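Local coordinates for ganglioside-induced differentiation-associated protein 2 (Homo sapiens, PDB 4UML) that probably takes part in signalling through an N-terminal macro domain, a fold that in many relatives binds ADP-ribose, at residues I72-N77 with I126-G131; V130-K135 with S144-C149. All blocks are in the same frame, centred on the assembly; numbering follows the deposited sequence.

Overall arrangement
Both contacts involve strand 125-129 or the loop that leaves it, and they share Val130 and Gly131. Contact 1 lies deep in the macro domain, its centre about 8 Å from the centre of the chain, where strands 71-75 and 125-129 run side by side inside the mixed sheet. Contact 2, its centre about 13 Å from that of the chain, is where the loop following strand 125-129 leans on helix 139-159 before the chain enters that helix. Both are largely buried, but their chemistry differs: backbone hydrogen bonds dominate the first, whereas the second is a smaller apolar touch with one thiol beside a carbonyl. The two centres lie about 11 Å apart, and Thr129 packs directly on Cys149 between them.

Contact 1: I72-N77 with I126-G131; sequences IVNTSN and IIHTVG
Ile72 and Ile126 face each other in a parallel pairing of neighbouring strands in the mixed sheet of the macro domain, continued through Val73 with Ile127, Asn74 with His128 and Thr75 with Thr129. The backbone bonds alternate as parallel strands require: Ile127 N donates to Ile72 O (2.7 Å), Asn74 N to Ile127 O, and Thr129 N to Asn74 O. A further bond, Ser76 N to Thr129 O (2.9 Å), carries the bonding on to Ser76.

Among the apolar contacts, Val73, Thr129 and Ile126 use the branch methyls that beta-branched residues hold beside the backbone. On one face Val73 CG1 lies 4.0 Å from Thr129 CG2, and helix 139-159 covers this side. On the other, Ile126 CG2 sits over one face of the His128 ring, toward its rim, and 3.7 Å from Asn74 CB.

The polar side chains are as specific. With CG anti to the backbone N (chi1 180°), Asn74 ND2 donates a hydrogen bond to His128 ND1 (3.2 Å), arriving at the ring edge close to the imidazole plane, while amide and ring stand nearly perpendicular, at 87°. Ser87 binds Asn74 OD1 and Thr116 binds His128 NE2. With an alanine at Asn74, His128 ND1 would probably lose its donor and the imidazole would be less firmly oriented. At this end of the pairing, one water donates to Thr75 OG1, which also hydrogen-bonds Ile170 O, and to Ser76 O, and accepts from Gly131 N at 3.1 Å.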
loop_
_atom_site.group_PDB
_atom_site.type_symbol
_atom_site.label_atom_id
_atom_site.label_comp_id
_atom_site.label_asym_id
_atom_site.label_seq_id
_atom_site.Cartn_x
_atom_site.Cartn_y
_atom_site.Cartn_z
ATOM N N ILE A 72 6.094 -1.074 -5.293
ATOM C CA ILE A 72 4.898 -1.765 -4.854
ATOM C C ILE A 72 5.179 -2.364 -3.484
ATOM O O ILE A 72 6.343 -2.575 -3.088
ATOM C CB ILE A 72 4.368 -2.807 -5.860
ATOM C CG1 ILE A 72 5.388 -3.933 -6.090
ATOM C CG2 ILE A 72 3.965 -2.158 -7.162
ATOM C CD1 ILE A 72 4.700 -5.240 -6.264
ATOM N N VAL A 73 4.102 -2.596 -2.755
ATOM C CA VAL A 73 4.160 -3.037 -1.385
ATOM C C VAL A 73 3.742 -4.516 -1.242
ATOM O O VAL A 73 2.715 -4.934 -1.738
ATOM C CB VAL A 73 3.253 -2.176 -0.513
ATOM C CG1 VAL A 73 3.281 -2.667 0.932
ATOM C CG2 VAL A 73 3.634 -0.700 -0.588
ATOM N N ASN A 74 4.604 -5.278 -0.592
ATOM C CA ASN A 74 4.391 -6.658 -0.251
ATOM C C ASN A 74 4.066 -6.690 1.235
ATOM O O ASN A 74 4.591 -5.891 2.019
ATOM C CB ASN A 74 5.636 -7.484 -0.544
ATOM C CG ASN A 74 5.445 -8.969 -0.181
ATOM O OD1 ASN A 74 4.385 -9.512 -0.377
ATOM N ND2 ASN A 74 6.455 -9.580 0.405
ATOM N N THR A 75 3.099 -7.518 1.589
ATOM C CA THR A 75 2.714 -7.722 2.977
ATOM C C THR A 75 3.057 -9.153 3.366
ATOM O O THR A 75 2.790 -10.090 2.586
ATOM C CB THR A 75 1.255 -7.334 3.243
ATOM O OG1 THR A 75 1.040 -7.254 4.650
ATOM C CG2 THR A 75 0.238 -8.295 2.604
ATOM N N SER A 76 3.663 -9.323 4.546
ATOM C CA SER A 76 4.313 -10.602 4.867
ATOM C C SER A 76 4.293 -10.940 6.360
ATOM O O SER A 76 3.506 -10.371 7.121
ATOM C CB SER A 76 5.727 -10.570 4.317
ATOM O OG SER A 76 6.277 -11.858 4.153
ATOM N N ASN A 77 5.144 -11.882 6.764
ATOM C CA ASN A 77 5.329 -12.186 8.177
ATOM C C ASN A 77 6.714 -11.767 8.573
ATOM O O ASN A 77 7.495 -11.278 7.732
ATOM C CB ASN A 77 5.062 -13.675 8.482
ATOM C CG ASN A 77 5.977 -14.623 7.726
ATOM O OD1 ASN A 77 6.947 -14.237 7.056
ATOM N ND2 ASN A 77 5.644 -15.884 7.810
ATOM N N ILE A 126 10.388 -3.077 -4.335
ATOM C CA ILE A 126 9.327 -3.622 -3.509
ATOM C C ILE A 126 9.604 -3.063 -2.128
ATOM O O ILE A 126 10.764 -3.081 -1.679
ATOM C CB ILE A 126 9.367 -5.158 -3.432
ATOM C CG1 ILE A 126 9.214 -5.779 -4.809
ATOM C CG2 ILE A 126 8.231 -5.705 -2.566
ATOM C CD1 ILE A 126 9.715 -7.193 -4.894
ATOM N N ILE A 127 8.549 -2.577 -1.463
ATOM C CA ILE A 127 8.624 -2.289 -0.041
ATOM C C ILE A 127 7.897 -3.418 0.702
ATOM O O ILE A 127 6.699 -3.634 0.509
ATOM C CB ILE A 127 8.012 -0.909 0.294
ATOM C CG1 ILE A 127 8.810 0.173 -0.417
ATOM C CG2 ILE A 127 8.006 -0.690 1.820
ATOM C CD1 ILE A 127 8.128 1.515 -0.432
ATOM N N HIS A 128 8.636 -4.153 1.533
ATOM C CA HIS A 128 8.085 -5.249 2.279
ATOM C C HIS A 128 7.696 -4.746 3.659
ATOM O O HIS A 128 8.480 -4.035 4.324
ATOM C CB HIS A 128 9.130 -6.359 2.406
ATOM C CG HIS A 128 9.707 -6.800 1.097
ATOM N ND1 HIS A 128 9.185 -7.850 0.373
ATOM C CD2 HIS A 128 10.731 -6.308 0.362
ATOM C CE1 HIS A 128 9.877 -8.006 -0.744
ATOM N NE2 HIS A 128 10.833 -7.091 -0.769
ATOM N N THR A 129 6.508 -5.121 4.101
ATOM C CA THR A 129 6.070 -4.759 5.444
ATOM C C THR A 129 5.294 -5.896 6.109
ATOM O O THR A 129 4.934 -6.861 5.433
ATOM C CB THR A 129 5.227 -3.471 5.376
ATOM O OG1 THR A 129 5.117 -2.913 6.679
ATOM C CG2 THR A 129 3.851 -3.724 4.765
ATOM N N VAL A 130 5.016 -5.773 7.406
ATOM C CA VAL A 130 4.363 -6.853 8.199
ATOM C C VAL A 130 3.277 -6.256 9.092
ATOM O O VAL A 130 3.549 -5.512 10.025
ATOM C CB VAL A 130 5.400 -7.581 9.093
ATOM C CG1 VAL A 130 4.759 -8.636 10.016
ATOM C CG2 VAL A 130 6.524 -8.170 8.249
ATOM N N GLY A 131 2.045 -6.563 8.770
ATOM C CA GLY A 131 0.919 -6.127 9.546
ATOM C C GLY A 131 0.751 -7.006 10.789
ATOM O O GLY A 131 1.311 -8.102 10.881
HETATM O O HOH W 1 1.492 -8.825 6.787
#

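Contact 2: V130-K135 with S144-C149; sequences VGPKYK and SSLYSC
Pro132 turns its ring toward helix 139-159 and lays CB against Ser145 CB, 3.8 Å away. Its CG is also near that carbon, at 4.0 Å, so the small serine lets the pyrrolidine ring approach the helix surface closely. Farther round the ring, CD comes within 4.3 Å of Leu146 CB; the leucine side chain itself packs on Ala182 and Ile185 of helix 179-197. Ser145 presents its methylene here because OG, anti to its carbonyl carbon (chi1 -74°), lies beside its own backbone N and makes a weak hydrogen bond to Ala141 O in the preceding helical turn.

One turn on from Ser145, Cys149 also projects toward the loop. Its SG approaches Val130 O to 3.1 Å and Gly131 CA to 3.8 Å, while the side chain of Val130 starts off away from the helix. Glycine suits its place before proline: a beta carbon would probably lie tight against Pro132 CD, and near Leu146 CD1 and Cys149 SG. The contact thus joins the exit of strand 125-129 to the next helix of the macro domain. Proline and the serine methylene make it mainly a van der Waals fit; the polar element is Cys149 SG, a polarisable sulfur set close to Val130 O, so the contact rests on close fit rather than on a network of bonds.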
loop_
_atom_site.group_PDB
_atom_site.type_symbol
_atom_site.label_atom_id
_atom_site.label_comp_id
_atom_site.label_asym_id
_atom_site.label_seq_id
_atom_site.Cartn_x
_atom_site.Cartn_y
_atom_site.Cartn_z
ATOM N N VAL A 130 5.016 -5.773 7.406
ATOM C CA VAL A 130 4.363 -6.853 8.199
ATOM C C VAL A 130 3.277 -6.256 9.092
ATOM O O VAL A 130 3.549 -5.512 10.025
ATOM C CB VAL A 130 5.400 -7.581 9.093
ATOM C CG1 VAL A 130 4.759 -8.636 10.016
ATOM C CG2 VAL A 130 6.524 -8.170 8.249
ATOM N N GLY A 131 2.045 -6.563 8.770
ATOM C CA GLY A 131 0.919 -6.127 9.546
ATOM C C GLY A 131 0.751 -7.006 10.789
ATOM O O GLY A 131 1.311 -8.102 10.881
ATOM N N PRO A 132 -0.024 -6.518 11.746
ATOM C CA PRO A 132 -0.152 -7.254 13.009
ATOM C C PRO A 132 -1.104 -8.460 12.837
ATOM O O PRO A 132 -2.038 -8.426 12.013
ATOM C CB PRO A 132 -0.768 -6.212 13.922
ATOM C CG PRO A 132 -1.635 -5.419 13.018
ATOM C CD PRO A 132 -0.876 -5.326 11.713
ATOM N N LYS A 133 -0.854 -9.522 13.593
ATOM C CA LYS A 133 -1.870 -10.578 13.778
ATOM C C LYS A 133 -2.899 -10.024 14.726
ATOM O O LYS A 133 -2.618 -9.864 15.907
ATOM C CB LYS A 133 -1.234 -11.789 14.414
ATOM C CG LYS A 133 -0.183 -12.457 13.542
ATOM C CD LYS A 133 0.617 -13.502 14.312
ATOM C CE LYS A 133 1.152 -14.532 13.341
ATOM N NZ LYS A 133 2.239 -15.316 13.965
ATOM N N TYR A 134 -4.071 -9.700 14.222
ATOM C CA TYR A 134 -5.046 -8.947 14.993
ATOM C C TYR A 134 -5.653 -9.793 16.105
ATOM O O TYR A 134 -6.120 -10.878 15.855
ATOM C CB TYR A 134 -6.177 -8.475 14.116
ATOM C CG TYR A 134 -7.204 -7.615 14.840
ATOM C CD1 TYR A 134 -7.037 -6.259 14.938
ATOM C CD2 TYR A 134 -8.318 -8.180 15.455
ATOM C CE1 TYR A 134 -7.950 -5.466 15.583
ATOM C CE2 TYR A 134 -9.241 -7.390 16.127
ATOM C CZ TYR A 134 -9.054 -6.027 16.167
ATOM O OH TYR A 134 -9.939 -5.210 16.816
ATOM N N LYS A 135 -5.654 -9.270 17.306
ATOM C CA LYS A 135 -6.336 -9.901 18.430
ATOM C C LYS A 135 -7.053 -8.840 19.147
ATOM O O LYS A 135 -6.464 -7.806 19.466
ATOM C CB LYS A 135 -5.324 -10.596 19.344
ATOM C CG LYS A 135 -4.749 -11.758 18.586
ATOM C CD LYS A 135 -3.624 -12.510 19.227
ATOM C CE LYS A 135 -3.479 -13.800 18.426
ATOM N NZ LYS A 135 -2.056 -14.159 18.248
ATOM N N SER A 144 -1.716 0.519 16.268
ATOM C CA SER A 144 -0.391 1.128 16.241
ATOM C C SER A 144 0.507 0.464 15.198
ATOM O O SER A 144 1.175 1.162 14.402
ATOM C CB SER A 144 0.233 1.113 17.649
ATOM O OG SER A 144 1.593 1.520 17.597
ATOM N N SER A 145 0.513 -0.864 15.161
ATOM C CA SER A 145 1.303 -1.571 14.162
ATOM C C SER A 145 0.852 -1.313 12.733
ATOM O O SER A 145 1.673 -1.090 11.852
ATOM C CB SER A 145 1.258 -3.074 14.394
ATOM O OG SER A 145 2.027 -3.432 15.470
ATOM N N LEU A 146 -0.440 -1.351 12.479
ATOM C CA LEU A 146 -0.904 -1.152 11.103
ATOM C C LEU A 146 -0.591 0.277 10.668
ATOM O O LEU A 146 -0.163 0.527 9.542
ATOM C CB LEU A 146 -2.403 -1.428 10.972
ATOM C CG LEU A 146 -2.961 -1.478 9.533
ATOM C CD1 LEU A 146 -2.328 -2.613 8.738
ATOM C CD2 LEU A 146 -4.469 -1.607 9.572
ATOM N N TYR A 147 -0.826 1.227 11.564
ATOM C CA TYR A 147 -0.477 2.607 11.293
ATOM C C TYR A 147 1.010 2.747 10.909
ATOM O O TYR A 147 1.359 3.431 9.936
ATOM C CB TYR A 147 -0.785 3.468 12.522
ATOM C CG TYR A 147 -0.157 4.810 12.411
ATOM C CD1 TYR A 147 -0.570 5.706 11.422
ATOM C CD2 TYR A 147 0.882 5.180 13.235
ATOM C CE1 TYR A 147 0.034 6.961 11.287
ATOM C CE2 TYR A 147 1.477 6.438 13.127
ATOM C CZ TYR A 147 1.052 7.331 12.163
ATOM O OH TYR A 147 1.693 8.553 12.051
ATOM N N SER A 148 1.877 2.092 11.665
ATOM C CA SER A 148 3.313 2.118 11.399
ATOM C C SER A 148 3.650 1.512 10.055
ATOM O O SER A 148 4.522 2.016 9.370
ATOM C CB SER A 148 4.100 1.446 12.521
ATOM O OG SER A 148 3.991 2.266 13.671
ATOM N N CYS A 149 2.997 0.414 9.672
ATOM C CA CYS A 149 3.190 -0.111 8.319
ATOM C C CYS A 149 3.004 0.977 7.256
ATOM O O CYS A 149 3.873 1.161 6.404
ATOM C CB CYS A 149 2.198 -1.247 8.041
ATOM S SG CYS A 149 2.531 -2.732 8.988
#